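Local coordinates for serine protease pet (Escherichia coli, PDB 4OM9), which is a secreted autotransporter enterotoxin with serine protease activity, whose passenger domain carries a protease part on a long beta-helix and probably cleaves the host cytoskeletal protein alpha-fodrin, at residues K7-D12 with Y562-Q567; Y13-Q18 with D522-R527; A17-V22 with V47-S52; S27-I32 with F42-V47. All blocks are in the same frame, centred on the assembly; numbering follows the deposited sequence.

Contact 1: residues K7-D12 with Y562-Q567; sequences KAWARD and YKSNNQ
Trp-9 lies against the side chain of Lys-563, which runs across one face of the indole. Lys-563 CD sits over the five-membered ring, 3.6 Å from its centroid, as a CH-pi contact. Its NZ stands over the six-membered ring, 3.5 Å from that centroid and 5° off the normal, a cation-pi pair. The lysine chain is extended beyond CG (chi2 179°, chi4 -172°), which lets one side chain cover both rings. Lys-35 makes a further cation-pi contact with the same indole. Ser-564 OG comes in the indole plane at its edge, 3.8 Å from Trp-9 CD1; this hydroxyl bonds to Glu-551, and Trp-9 NE1 bonds to Asn-555. Trp-9 N donates to Asp-12 OD2 at 3.0 Å, as the chain enters helix 10-17. That helix belongs to the trypsin-like protease part of the passenger. Residues 562-567 belong to a loop that leaves the beta-helix between strands 514-520 and 576-583, so the contact joins the protease part to an excursion of the beta-helix. At Arg-11 the backbone N reaches Lys-563 O through water 1. The guanidinium lays one face over Lys-563 CA, and Arg-11 CD is 3.3 Å from Lys-563 O. Arg-11 NH2 meets the edge of the Tyr-562 ring. Arg-11 NH1 gives a long bond of 3.3 Å to water 2, which donates to Gln-567 O.

Contact 2: residues Y13-Q18 with D522-R527; sequences YLDLAQ and DHAIFR
Asp-15 holds its carboxylate toward residues 523 and 524 with chi1 at -93°, while His-523 places CG beside its own backbone N (chi1 -62°), which swings the ring toward the acid. The two carboxylate oxygens divide the work. Asp-15 OD2 accepts from His-523 ND1 at 2.9 Å, on its syn side but tilted out of the carboxylate plane. Asp-15 OD2 lies close to the imidazole plane, while the carboxylate itself is turned well out of it. Asp-15 OD1 accepts from the backbone N of Ala-524, also at 2.9 Å, nearly along the C-O axis. Both bonds are almost straight, with angles of 174° at hydrogen. Imidazole NE2 bonds to Asp-575. Beside this polar grip, Leu-14 CB packs on Ala-524 CB at 3.6 Å. Leu-14 CD2 reaches Phe-526 CD1 at 3.4 Å, the two side chains crossing at about a right angle. Gln-18 lays OE1 against Ala-524 CB, 3.5 Å away, and its NE2 bonds to Asp-169 O and Leu-171 O. The contact fastens helix 10-17 of the protease part to the loop after beta-helix strand 514-520. Two carboxylates would favour a charged imidazole, though Arg-11, a weak, long ion-pair partner of Asp-15, would partly offset this.

Contact 3: residues A17-V22 with V47-S52; sequences AQNKGV and VPDFSS
Asn-19 closes the tight part of this contact by using both ends of its amide on residues 47-52. Asn-19 OD1 accepts from Phe-50 N at 2.9 Å, in the carbonyl plane and on a lone pair. Asn-19 ND2 donates to Pro-48 O at 2.9 Å. The two bonds span Asp-49 and fix the rotation of the amide, and ND2 also bonds to Phe-23 O. With CG beside the backbone N (chi1 -73°), the amide reaches across to residues 48-50 from a residue of positive phi. Asn-19 ND2 also lies against Val-47 CG1, 3.7 Å away. The segment 17-22 is the turn that leaves helix 10-17. The segment 47-52 is part of the loop between strands 40-41 and 60-63; the asparagine thus ties the end of the N-terminal helix to a loop of the trypsin-like fold. Close by, Ala-17 O touches Phe-50 CB at 3.4 Å. The Phe-50 ring carries Pro-48 CB over one face and packs beyond on Phe-148 and Val-150 of strand 143-151. Packing is looser toward solvent. Water 4 donates to Ala-17 O at 3.0 Å and makes only a weak bond to Phe-50 O. Asp-49 is exposed, and its OD1 accepts from Ser-51 N at 2.7 Å in an Asx turn.

Contact 4: residues S27-I32 with F42-V47; sequences STHVKI and FPALPV
The two segments run antiparallel and are joined by two backbone hydrogen bonds, Val-47 N to Ser-27 O at 2.9 Å and Phe-42 N to Val-30 O at 3.0 Å. Phe-42 buries the most surface in this contact. Its ring is met in plane at the edge by Ile-32 CG2, 3.6 Å from CE1, and the two side chains lie side by side, pointing the same way. Ile-32 CG1 is anti to the backbone N (chi1 167°), which turns CG2 to the ring edge. The same phenyl ring makes edge-to-face pairs with Phe-23, Phe-40 and Phe-199. Val-30 CG2 meets Val-47 CG2 at 3.9 Å, crossing it at about a right angle, and Leu-16 of helix 10-17 packs on both Phe-42 and Val-47. The arrangement continues the two-stranded hairpin 31-32 with 40-41 beyond its regular pairing, within the N-terminal part of the protease. Between the two backbone bonds, residues 43-45 bow outward in an inverse gamma turn centred on Ala-44. Water 6 bridges the bow, donating to Pro-43 O and Leu-45 O and taking a weak bond from Val-30 N. Water 5 donates to Phe-42 O at 2.6 Å. Ser-27 O also receives a CA-H...O contact from Pro-46 CA at 3.4 Å. Toward solvent, Thr-28 CG2 rests against Pro-46, 4.1 Å from its CA, and the His-29 ring turns an edge to Ala-44 CB.

From the N terminus, Trp-9 and the start of helix 10-17 make contact 1, and the rest of the helix makes contact 2. Both close loops of more than 500 residues, to excursions of the beta-helix, and contact 2 lies within the span of contact 1. They touch where Asn-566 meets Phe-526 and Arg-527. Contact 3 starts at Ala-17 and Gln-18, shared with contact 2, and closes a short loop to 47-52. Contact 4 lies within that loop, and the two share Val-47; both also lie within the span of contact 1. Leu-16 connects contact 2 with contact 4 by packing. The long closures tie the protease part to the beta-helix; the short ones join neighbouring loops near the N terminus of the protease part.

Contact 1: residues K7-D12 with Y562-Q567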
loop_
_atom_site.group_PDB
_atom_site.type_symbol
_atom_site.label_atom_id
_atom_site.label_comp_id
_atom_site.label_asym_id
_atom_site.label_seq_id
_atom_site.Cartn_x
_atom_site.Cartn_y
_atom_site.Cartn_z
ATOM N N LYS A 7 -25.262 -5.029 19.467
ATOM C CA LYS A 7 -24.596 -3.786 19.128
ATOM C C LYS A 7 -23.516 -4.052 18.092
ATOM O O LYS A 7 -23.530 -3.474 17.000
ATOM C CB LYS A 7 -23.979 -3.132 20.360
ATOM C CG LYS A 7 -24.980 -2.414 21.266
ATOM C CD LYS A 7 -25.676 -3.380 22.199
ATOM C CE LYS A 7 -26.588 -2.647 23.188
ATOM N NZ LYS A 7 -25.843 -1.720 24.091
ATOM N N ALA A 8 -22.588 -4.942 18.441
ATOM C CA ALA A 8 -21.406 -5.186 17.631
ATOM C C ALA A 8 -21.695 -6.182 16.529
ATOM O O ALA A 8 -22.571 -7.025 16.657
ATOM C CB ALA A 8 -20.270 -5.687 18.501
ATOM N N TRP A 9 -20.944 -6.098 15.444
ATOM C CA TRP A 9 -21.020 -7.145 14.431
ATOM C C TRP A 9 -20.321 -8.420 14.897
ATOM O O TRP A 9 -19.331 -8.379 15.635
ATOM C CB TRP A 9 -20.402 -6.684 13.123
ATOM C CG TRP A 9 -21.332 -5.982 12.242
ATOM C CD1 TRP A 9 -21.936 -6.479 11.128
ATOM C CD2 TRP A 9 -21.766 -4.628 12.369
ATOM N NE1 TRP A 9 -22.729 -5.521 10.560
ATOM C CE2 TRP A 9 -22.635 -4.369 11.298
ATOM C CE3 TRP A 9 -21.502 -3.607 13.291
ATOM C CZ2 TRP A 9 -23.247 -3.131 11.114
ATOM C CZ3 TRP A 9 -22.103 -2.379 13.111
ATOM C CH2 TRP A 9 -22.972 -2.151 12.035
ATOM N N ALA A 10 -20.845 -9.549 14.444
ATOM C CA ALA A 10 -20.330 -10.845 14.823
ATOM C C ALA A 10 -18.843 -10.951 14.455
ATOM O O ALA A 10 -18.032 -11.461 15.224
ATOM C CB ALA A 10 -21.153 -11.944 14.150
ATOM N N ARG A 11 -18.502 -10.413 13.288
ATOM C CA ARG A 11 -17.157 -10.504 12.732
ATOM C C ARG A 11 -16.174 -9.677 13.564
ATOM O O ARG A 11 -14.949 -9.912 13.542
ATOM C CB ARG A 11 -17.185 -10.041 11.268
ATOM C CG ARG A 11 -15.848 -9.761 10.630
ATOM C CD ARG A 11 -16.025 -9.428 9.165
ATOM N NE ARG A 11 -15.701 -8.037 8.889
ATOM C CZ ARG A 11 -15.580 -7.535 7.663
ATOM N NH1 ARG A 11 -15.748 -8.319 6.607
ATOM N NH2 ARG A 11 -15.274 -6.258 7.488
ATOM N N ASP A 12 -16.717 -8.726 14.323
ATOM C CA ASP A 12 -15.884 -7.852 15.140
ATOM C C ASP A 12 -15.131 -8.596 16.254
ATOM O O ASP A 12 -13.955 -8.316 16.509
ATOM C CB ASP A 12 -16.734 -6.732 15.743
ATOM C CG ASP A 12 -17.205 -5.737 14.698
ATOM O OD1 ASP A 12 -16.535 -5.629 13.647
ATOM O OD2 ASP A 12 -18.228 -5.048 14.932
ATOM N N TYR A 562 -20.687 -6.488 3.226
ATOM C CA TYR A 562 -19.371 -7.113 3.214
ATOM C C TYR A 562 -18.906 -7.615 4.604
ATOM O O TYR A 562 -17.967 -8.407 4.701
ATOM C CB TYR A 562 -18.345 -6.134 2.639
ATOM C CG TYR A 562 -18.293 -4.778 3.315
ATOM C CD1 TYR A 562 -17.579 -4.594 4.492
ATOM C CD2 TYR A 562 -18.938 -3.673 2.760
ATOM C CE1 TYR A 562 -17.523 -3.357 5.106
ATOM C CE2 TYR A 562 -18.872 -2.433 3.358
ATOM C CZ TYR A 562 -18.168 -2.280 4.534
ATOM O OH TYR A 562 -18.103 -1.043 5.156
ATOM N N LYS A 563 -19.588 -7.166 5.657
ATOM C CA LYS A 563 -19.230 -7.488 7.041
ATOM C C LYS A 563 -19.714 -8.856 7.463
ATOM O O LYS A 563 -19.218 -9.418 8.426
ATOM C CB LYS A 563 -19.810 -6.453 8.016
ATOM C CG LYS A 563 -19.142 -5.085 8.008
ATOM C CD LYS A 563 -19.831 -4.155 9.010
ATOM C CE LYS A 563 -18.990 -2.925 9.324
ATOM N NZ LYS A 563 -19.575 -2.111 10.437
ATOM N N SER A 564 -20.686 -9.396 6.745
ATOM C CA SER A 564 -21.332 -10.623 7.188
ATOM C C SER A 564 -21.434 -11.657 6.069
ATOM O O SER A 564 -22.193 -12.623 6.163
ATOM C CB SER A 564 -22.730 -10.305 7.734
ATOM O OG SER A 564 -22.709 -9.185 8.616
ATOM N N ASN A 565 -20.665 -11.462 5.005
ATOM C CA ASN A 565 -20.767 -12.343 3.852
ATOM C C ASN A 565 -19.763 -13.490 3.873
ATOM O O ASN A 565 -19.562 -14.150 2.858
ATOM C CB ASN A 565 -20.612 -11.536 2.551
ATOM C CG ASN A 565 -19.214 -10.918 2.383
ATOM O OD1 ASN A 565 -18.309 -11.128 3.202
ATOM N ND2 ASN A 565 -19.043 -10.148 1.309
ATOM N N ASN A 566 -19.123 -13.710 5.019
ATOM C CA ASN A 566 -18.147 -14.802 5.156
ATOM C C ASN A 566 -17.011 -14.791 4.095
ATOM O O ASN A 566 -16.478 -15.839 3.758
ATOM C CB ASN A 566 -18.877 -16.157 5.114
ATOM C CG ASN A 566 -18.077 -17.293 5.762
ATOM O OD1 ASN A 566 -17.319 -17.082 6.704
ATOM N ND2 ASN A 566 -18.262 -18.504 5.253
ATOM N N GLN A 567 -16.650 -13.618 3.573
ATOM C CA GLN A 567 -15.485 -13.500 2.677
ATOM C C GLN A 567 -14.381 -12.713 3.356
ATOM O O GLN A 567 -14.660 -11.796 4.130
ATOM C CB GLN A 567 -15.839 -12.811 1.362
ATOM C CG GLN A 567 -17.158 -13.214 0.763
ATOM C CD GLN A 567 -17.170 -14.653 0.340
ATOM O OE1 GLN A 567 -16.604 -15.008 -0.694
ATOM N NE2 GLN A 567 -17.816 -15.503 1.135
HETATM O O HOH W 1 -20.383 -9.747 11.209
HETATM O O HOH W 2 -15.505 -11.598 6.689
#

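Contact 2: residues Y13-Q18 with D522-R527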
loop_
_atom_site.group_PDB
_atom_site.type_symbol
_atom_site.label_atom_id
_atom_site.label_comp_id
_atom_site.label_asym_id
_atom_site.label_seq_id
_atom_site.Cartn_x
_atom_site.Cartn_y
_atom_site.Cartn_z
ATOM N N TYR A 13 -15.805 -9.531 16.921
ATOM C CA TYR A 13 -15.147 -10.322 17.949
ATOM C C TYR A 13 -14.024 -11.164 17.360
ATOM O O TYR A 13 -12.992 -11.360 17.990
ATOM C CB TYR A 13 -16.150 -11.229 18.665
ATOM C CG TYR A 13 -17.196 -10.505 19.480
ATOM C CD1 TYR A 13 -16.944 -10.139 20.799
ATOM C CD2 TYR A 13 -18.441 -10.195 18.934
ATOM C CE1 TYR A 13 -17.904 -9.475 21.562
ATOM C CE2 TYR A 13 -19.405 -9.528 19.678
ATOM C CZ TYR A 13 -19.134 -9.176 20.997
ATOM O OH TYR A 13 -20.088 -8.515 21.742
ATOM N N LEU A 14 -14.246 -11.658 16.151
ATOM C CA LEU A 14 -13.289 -12.507 15.439
ATOM C C LEU A 14 -12.092 -11.714 14.942
ATOM O O LEU A 14 -10.954 -12.159 15.058
ATOM C CB LEU A 14 -13.977 -13.178 14.264
ATOM C CG LEU A 14 -14.739 -14.485 14.471
ATOM C CD1 LEU A 14 -15.392 -14.562 15.800
ATOM C CD2 LEU A 14 -15.771 -14.663 13.389
ATOM N N ASP A 15 -12.361 -10.534 14.378
ATOM C CA ASP A 15 -11.300 -9.650 13.889
ATOM C C ASP A 15 -10.310 -9.345 15.013
ATOM O O ASP A 15 -9.097 -9.333 14.796
ATOM C CB ASP A 15 -11.873 -8.329 13.338
ATOM C CG ASP A 15 -12.144 -8.363 11.827
ATOM O OD1 ASP A 15 -11.777 -9.339 11.154
ATOM O OD2 ASP A 15 -12.747 -7.381 11.312
ATOM N N LEU A 16 -10.841 -9.096 16.208
ATOM C CA LEU A 16 -10.007 -8.733 17.345
ATOM C C LEU A 16 -9.128 -9.905 17.773
ATOM O O LEU A 16 -7.951 -9.718 18.055
ATOM C CB LEU A 16 -10.864 -8.263 18.524
ATOM C CG LEU A 16 -10.166 -7.921 19.843
ATOM C CD1 LEU A 16 -9.005 -6.960 19.653
ATOM C CD2 LEU A 16 -11.169 -7.340 20.824
ATOM N N ALA A 17 -9.706 -11.101 17.826
ATOM C CA ALA A 17 -8.976 -12.262 18.326
ATOM C C ALA A 17 -7.904 -12.665 17.328
ATOM O O ALA A 17 -6.876 -13.194 17.705
ATOM C CB ALA A 17 -9.916 -13.443 18.597
ATOM N N GLN A 18 -8.138 -12.388 16.051
ATOM C CA GLN A 18 -7.265 -12.925 15.027
ATOM C C GLN A 18 -6.401 -11.821 14.441
ATOM O O GLN A 18 -5.736 -12.018 13.417
ATOM C CB GLN A 18 -8.112 -13.640 13.967
ATOM C CG GLN A 18 -8.995 -14.724 14.615
ATOM C CD GLN A 18 -9.980 -15.341 13.661
ATOM O OE1 GLN A 18 -9.704 -15.477 12.462
ATOM N NE2 GLN A 18 -11.145 -15.730 14.183
ATOM N N ASP A 522 -7.532 -7.654 5.083
ATOM C CA ASP A 522 -8.105 -8.965 5.408
ATOM C C ASP A 522 -8.942 -8.926 6.688
ATOM O O ASP A 522 -8.586 -8.252 7.655
ATOM C CB ASP A 522 -7.007 -10.029 5.566
ATOM C CG ASP A 522 -6.107 -10.130 4.350
ATOM O OD1 ASP A 522 -6.610 -10.544 3.290
ATOM O OD2 ASP A 522 -4.903 -9.818 4.454
ATOM N N HIS A 523 -10.057 -9.643 6.675
ATOM C CA HIS A 523 -10.862 -9.812 7.859
ATOM C C HIS A 523 -11.026 -11.291 8.133
ATOM O O HIS A 523 -10.767 -12.146 7.270
ATOM C CB HIS A 523 -12.242 -9.136 7.715
ATOM C CG HIS A 523 -12.169 -7.660 7.516
ATOM N ND1 HIS A 523 -12.343 -6.753 8.545
ATOM C CD2 HIS A 523 -11.887 -6.915 6.414
ATOM C CE1 HIS A 523 -12.206 -5.528 8.087
ATOM N NE2 HIS A 523 -11.921 -5.595 6.795
ATOM N N ALA A 524 -11.441 -11.584 9.360
ATOM C CA ALA A 524 -11.776 -12.931 9.761
ATOM C C ALA A 524 -13.048 -13.345 9.045
ATOM O O ALA A 524 -13.867 -12.501 8.656
ATOM C CB ALA A 524 -11.966 -13.009 11.281
ATOM N N ILE A 525 -13.218 -14.648 8.875
ATOM C CA ILE A 525 -14.485 -15.178 8.412
ATOM C C ILE A 525 -14.990 -16.159 9.457
ATOM O O ILE A 525 -14.311 -16.420 10.442
ATOM C CB ILE A 525 -14.351 -15.864 7.052
ATOM C CG1 ILE A 525 -13.526 -17.150 7.183
ATOM C CG2 ILE A 525 -13.728 -14.901 6.019
ATOM C CD1 ILE A 525 -13.222 -17.791 5.842
ATOM N N PHE A 526 -16.179 -16.696 9.239
ATOM C CA PHE A 526 -16.783 -17.609 10.190
ATOM C C PHE A 526 -16.402 -19.052 9.889
ATOM O O PHE A 526 -16.334 -19.879 10.804
ATOM C CB PHE A 526 -18.297 -17.458 10.172
ATOM C CG PHE A 526 -18.767 -16.032 10.285
ATOM C CD1 PHE A 526 -18.545 -15.304 11.449
ATOM C CD2 PHE A 526 -19.452 -15.431 9.240
ATOM C CE1 PHE A 526 -18.974 -14.003 11.563
ATOM C CE2 PHE A 526 -19.884 -14.140 9.347
ATOM C CZ PHE A 526 -19.643 -13.421 10.513
ATOM N N ARG A 527 -16.147 -19.345 8.607
ATOM C CA ARG A 527 -15.900 -20.717 8.149
ATOM C C ARG A 527 -15.301 -20.716 6.737
ATOM O O ARG A 527 -15.839 -20.063 5.840
ATOM C CB ARG A 527 -17.209 -21.522 8.184
ATOM C CG ARG A 527 -17.068 -23.005 7.853
ATOM C CD ARG A 527 -18.428 -23.711 7.828
ATOM N NE ARG A 527 -19.293 -23.245 6.742
ATOM C CZ ARG A 527 -20.624 -23.329 6.742
ATOM N NH1 ARG A 527 -21.265 -23.859 7.777
ATOM N NH2 ARG A 527 -21.319 -22.881 5.706
HETATM O O HOH W 3 -11.534 -16.369 10.613
#

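Contact 3: residues A17-V22 with V47-S52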
loop_
_atom_site.group_PDB
_atom_site.type_symbol
_atom_site.label_atom_id
_atom_site.label_comp_id
_atom_site.label_asym_id
_atom_site.label_seq_id
_atom_site.Cartn_x
_atom_site.Cartn_y
_atom_site.Cartn_z
ATOM N N ALA A 17 -9.706 -11.101 17.826
ATOM C CA ALA A 17 -8.976 -12.262 18.326
ATOM C C ALA A 17 -7.904 -12.665 17.328
ATOM O O ALA A 17 -6.876 -13.194 17.705
ATOM C CB ALA A 17 -9.916 -13.443 18.597
ATOM N N GLN A 18 -8.138 -12.388 16.051
ATOM C CA GLN A 18 -7.265 -12.925 15.027
ATOM C C GLN A 18 -6.401 -11.821 14.441
ATOM O O GLN A 18 -5.736 -12.018 13.417
ATOM C CB GLN A 18 -8.112 -13.640 13.967
ATOM C CG GLN A 18 -8.995 -14.724 14.615
ATOM C CD GLN A 18 -9.980 -15.341 13.661
ATOM O OE1 GLN A 18 -9.704 -15.477 12.462
ATOM N NE2 GLN A 18 -11.145 -15.730 14.183
ATOM N N ASN A 19 -6.401 -10.670 15.122
ATOM C CA ASN A 19 -5.613 -9.512 14.699
ATOM C C ASN A 19 -5.850 -9.148 13.222
ATOM O O ASN A 19 -4.914 -8.911 12.452
ATOM C CB ASN A 19 -4.123 -9.760 14.950
ATOM C CG ASN A 19 -3.760 -9.700 16.424
ATOM O OD1 ASN A 19 -3.163 -10.631 16.960
ATOM N ND2 ASN A 19 -4.108 -8.609 17.082
ATOM N N LYS A 20 -7.125 -9.100 12.857
ATOM C CA LYS A 20 -7.570 -8.754 11.521
ATOM C C LYS A 20 -8.259 -7.388 11.505
ATOM O O LYS A 20 -8.665 -6.878 12.545
ATOM C CB LYS A 20 -8.516 -9.840 11.003
ATOM C CG LYS A 20 -7.882 -11.231 10.882
ATOM C CD LYS A 20 -7.055 -11.318 9.617
ATOM C CE LYS A 20 -6.294 -12.629 9.542
ATOM N NZ LYS A 20 -5.282 -12.578 8.449
ATOM N N GLY A 21 -8.383 -6.798 10.316
ATOM C CA GLY A 21 -9.106 -5.548 10.137
ATOM C C GLY A 21 -8.482 -4.369 10.849
ATOM O O GLY A 21 -7.334 -4.027 10.568
ATOM N N VAL A 22 -9.226 -3.747 11.773
ATOM C CA VAL A 22 -8.681 -2.608 12.520
ATOM C C VAL A 22 -7.853 -3.023 13.721
ATOM O O VAL A 22 -7.281 -2.169 14.397
ATOM C CB VAL A 22 -9.776 -1.648 13.038
ATOM C CG1 VAL A 22 -10.538 -0.971 11.853
ATOM C CG2 VAL A 22 -10.704 -2.353 14.038
ATOM N N VAL A 47 -3.589 -2.781 20.745
ATOM C CA VAL A 47 -4.174 -4.108 20.601
ATOM C C VAL A 47 -3.107 -5.161 20.864
ATOM O O VAL A 47 -1.987 -5.051 20.371
ATOM C CB VAL A 47 -4.783 -4.320 19.193
ATOM C CG1 VAL A 47 -5.324 -5.729 19.030
ATOM C CG2 VAL A 47 -5.879 -3.296 18.937
ATOM N N PRO A 48 -3.446 -6.184 21.650
ATOM C CA PRO A 48 -2.486 -7.275 21.885
ATOM C C PRO A 48 -2.114 -7.997 20.601
ATOM O O PRO A 48 -2.840 -7.915 19.605
ATOM C CB PRO A 48 -3.241 -8.226 22.824
ATOM C CG PRO A 48 -4.326 -7.367 23.453
ATOM C CD PRO A 48 -4.701 -6.359 22.399
ATOM N N ASP A 49 -0.980 -8.687 20.620
ATOM C CA ASP A 49 -0.673 -9.663 19.591
ATOM C C ASP A 49 -1.151 -11.003 20.123
ATOM O O ASP A 49 -0.594 -11.547 21.080
ATOM C CB ASP A 49 0.826 -9.682 19.266
ATOM C CG ASP A 49 1.182 -10.656 18.137
ATOM O OD1 ASP A 49 0.559 -11.733 18.022
ATOM O OD2 ASP A 49 2.105 -10.340 17.355
ATOM N N PHE A 50 -2.189 -11.538 19.506
ATOM C CA PHE A 50 -2.711 -12.825 19.927
ATOM C C PHE A 50 -2.099 -14.050 19.227
ATOM O O PHE A 50 -2.658 -15.150 19.308
ATOM C CB PHE A 50 -4.215 -12.854 19.726
ATOM C CG PHE A 50 -4.944 -11.836 20.536
ATOM C CD1 PHE A 50 -4.862 -11.853 21.922
ATOM C CD2 PHE A 50 -5.726 -10.859 19.915
ATOM C CE1 PHE A 50 -5.538 -10.919 22.674
ATOM C CE2 PHE A 50 -6.419 -9.926 20.671
ATOM C CZ PHE A 50 -6.329 -9.952 22.049
ATOM N N SER A 51 -0.963 -13.897 18.561
ATOM C CA SER A 51 -0.443 -15.043 17.809
ATOM C C SER A 51 0.183 -16.148 18.694
ATOM O O SER A 51 0.482 -17.211 18.194
ATOM C CB SER A 51 0.563 -14.586 16.756
ATOM O OG SER A 51 1.595 -13.809 17.327
ATOM N N SER A 52 0.330 -15.933 20.000
ATOM C CA SER A 52 0.825 -17.014 20.884
ATOM C C SER A 52 -0.268 -18.035 21.247
ATOM O O SER A 52 0.021 -19.128 21.770
ATOM C CB SER A 52 1.428 -16.432 22.158
ATOM O OG SER A 52 2.413 -15.464 21.848
HETATM O O HOH W 4 -4.696 -14.978 16.598
#

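Contact 4: residues S27-I32 with F42-V47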
loop_
_atom_site.group_PDB
_atom_site.type_symbol
_atom_site.label_atom_id
_atom_site.label_comp_id
_atom_site.label_asym_id
_atom_site.label_seq_id
_atom_site.Cartn_x
_atom_site.Cartn_y
_atom_site.Cartn_z
ATOM N N SER A 27 -2.187 -1.499 17.487
ATOM C CA SER A 27 -3.111 -0.424 17.130
ATOM C C SER A 27 -3.677 0.260 18.373
ATOM O O SER A 27 -4.277 -0.386 19.233
ATOM C CB SER A 27 -4.270 -0.951 16.280
ATOM O OG SER A 27 -3.824 -1.415 15.029
ATOM N N THR A 28 -3.478 1.566 18.464
ATOM C CA THR A 28 -4.046 2.345 19.555
ATOM C C THR A 28 -5.318 3.065 19.100
ATOM O O THR A 28 -5.547 3.210 17.898
ATOM C CB THR A 28 -3.044 3.380 20.074
ATOM O OG1 THR A 28 -2.745 4.310 19.026
ATOM C CG2 THR A 28 -1.762 2.700 20.527
ATOM N N HIS A 29 -6.131 3.502 20.066
ATOM C CA HIS A 29 -7.304 4.346 19.812
ATOM C C HIS A 29 -8.283 3.714 18.843
ATOM O O HIS A 29 -8.781 4.373 17.934
ATOM C CB HIS A 29 -6.876 5.714 19.272
ATOM C CG HIS A 29 -6.276 6.609 20.311
ATOM N ND1 HIS A 29 -6.099 6.213 21.617
ATOM C CD2 HIS A 29 -5.831 7.885 20.235
ATOM C CE1 HIS A 29 -5.562 7.208 22.305
ATOM N NE2 HIS A 29 -5.391 8.233 21.491
ATOM N N VAL A 30 -8.549 2.430 19.037
ATOM C CA VAL A 30 -9.417 1.690 18.139
ATOM C C VAL A 30 -10.868 1.872 18.543
ATOM O O VAL A 30 -11.219 1.728 19.716
ATOM C CB VAL A 30 -9.055 0.175 18.133
ATOM C CG1 VAL A 30 -9.933 -0.600 17.161
ATOM C CG2 VAL A 30 -7.583 -0.031 17.795
ATOM N N LYS A 31 -11.717 2.198 17.581
ATOM C CA LYS A 31 -13.148 2.197 17.828
ATOM C C LYS A 31 -13.867 1.470 16.694
ATOM O O LYS A 31 -13.353 1.379 15.575
ATOM C CB LYS A 31 -13.685 3.624 18.000
ATOM C CG LYS A 31 -13.774 4.449 16.731
ATOM C CD LYS A 31 -14.623 5.704 16.949
ATOM C CE LYS A 31 -13.804 6.991 16.832
ATOM N NZ LYS A 31 -12.722 7.073 17.857
ATOM N N ILE A 32 -15.037 0.921 17.005
ATOM C CA ILE A 32 -15.851 0.229 16.018
ATOM C C ILE A 32 -17.266 0.796 16.027
ATOM O O ILE A 32 -17.799 1.151 17.076
ATOM C CB ILE A 32 -15.881 -1.314 16.267
ATOM C CG1 ILE A 32 -16.978 -2.002 15.437
ATOM C CG2 ILE A 32 -16.087 -1.644 17.746
ATOM C CD1 ILE A 32 -16.872 -1.849 13.885
ATOM N N PHE A 42 -12.701 1.086 22.215
ATOM C CA PHE A 42 -11.879 0.194 22.999
ATOM C C PHE A 42 -10.955 1.029 23.886
ATOM O O PHE A 42 -10.774 2.221 23.638
ATOM C CB PHE A 42 -11.109 -0.747 22.061
ATOM C CG PHE A 42 -11.934 -1.904 21.591
ATOM C CD1 PHE A 42 -12.812 -1.756 20.532
ATOM C CD2 PHE A 42 -11.862 -3.135 22.241
ATOM C CE1 PHE A 42 -13.591 -2.817 20.121
ATOM C CE2 PHE A 42 -12.636 -4.207 21.830
ATOM C CZ PHE A 42 -13.494 -4.058 20.776
ATOM N N PRO A 43 -10.393 0.419 24.943
ATOM C CA PRO A 43 -9.567 1.179 25.890
ATOM C C PRO A 43 -8.288 1.738 25.270
ATOM O O PRO A 43 -7.793 1.211 24.271
ATOM C CB PRO A 43 -9.240 0.148 26.971
ATOM C CG PRO A 43 -9.401 -1.164 26.298
ATOM C CD PRO A 43 -10.537 -0.987 25.355
ATOM N N ALA A 44 -7.762 2.803 25.870
ATOM C CA ALA A 44 -6.557 3.442 25.359
ATOM C C ALA A 44 -5.343 2.571 25.618
ATOM O O ALA A 44 -4.539 2.854 26.504
ATOM C CB ALA A 44 -6.369 4.813 25.988
ATOM N N LEU A 45 -5.235 1.495 24.845
ATOM C CA LEU A 45 -4.088 0.591 24.897
ATOM C C LEU A 45 -3.796 0.107 23.488
ATOM O O LEU A 45 -4.671 0.173 22.632
ATOM C CB LEU A 45 -4.370 -0.601 25.811
ATOM C CG LEU A 45 -4.727 -0.386 27.286
ATOM C CD1 LEU A 45 -5.090 -1.714 27.902
ATOM C CD2 LEU A 45 -3.588 0.255 28.062
ATOM N N PRO A 46 -2.571 -0.385 23.233
ATOM C CA PRO A 46 -2.359 -1.059 21.946
ATOM C C PRO A 46 -3.114 -2.374 21.914
ATOM O O PRO A 46 -3.270 -3.000 22.959
ATOM C CB PRO A 46 -0.844 -1.300 21.906
ATOM C CG PRO A 46 -0.271 -0.414 22.968
ATOM C CD PRO A 46 -1.328 -0.302 24.016
ATOM N N VAL A 47 -3.589 -2.781 20.745
ATOM C CA VAL A 47 -4.174 -4.108 20.601
ATOM C C VAL A 47 -3.107 -5.161 20.864
ATOM O O VAL A 47 -1.987 -5.051 20.371
ATOM C CB VAL A 47 -4.783 -4.320 19.193
ATOM C CG1 VAL A 47 -5.324 -5.729 19.030
ATOM C CG2 VAL A 47 -5.879 -3.296 18.937
HETATM O O HOH W 5 -10.178 4.038 21.923
HETATM O O HOH W 6 -7.520 0.356 21.539
#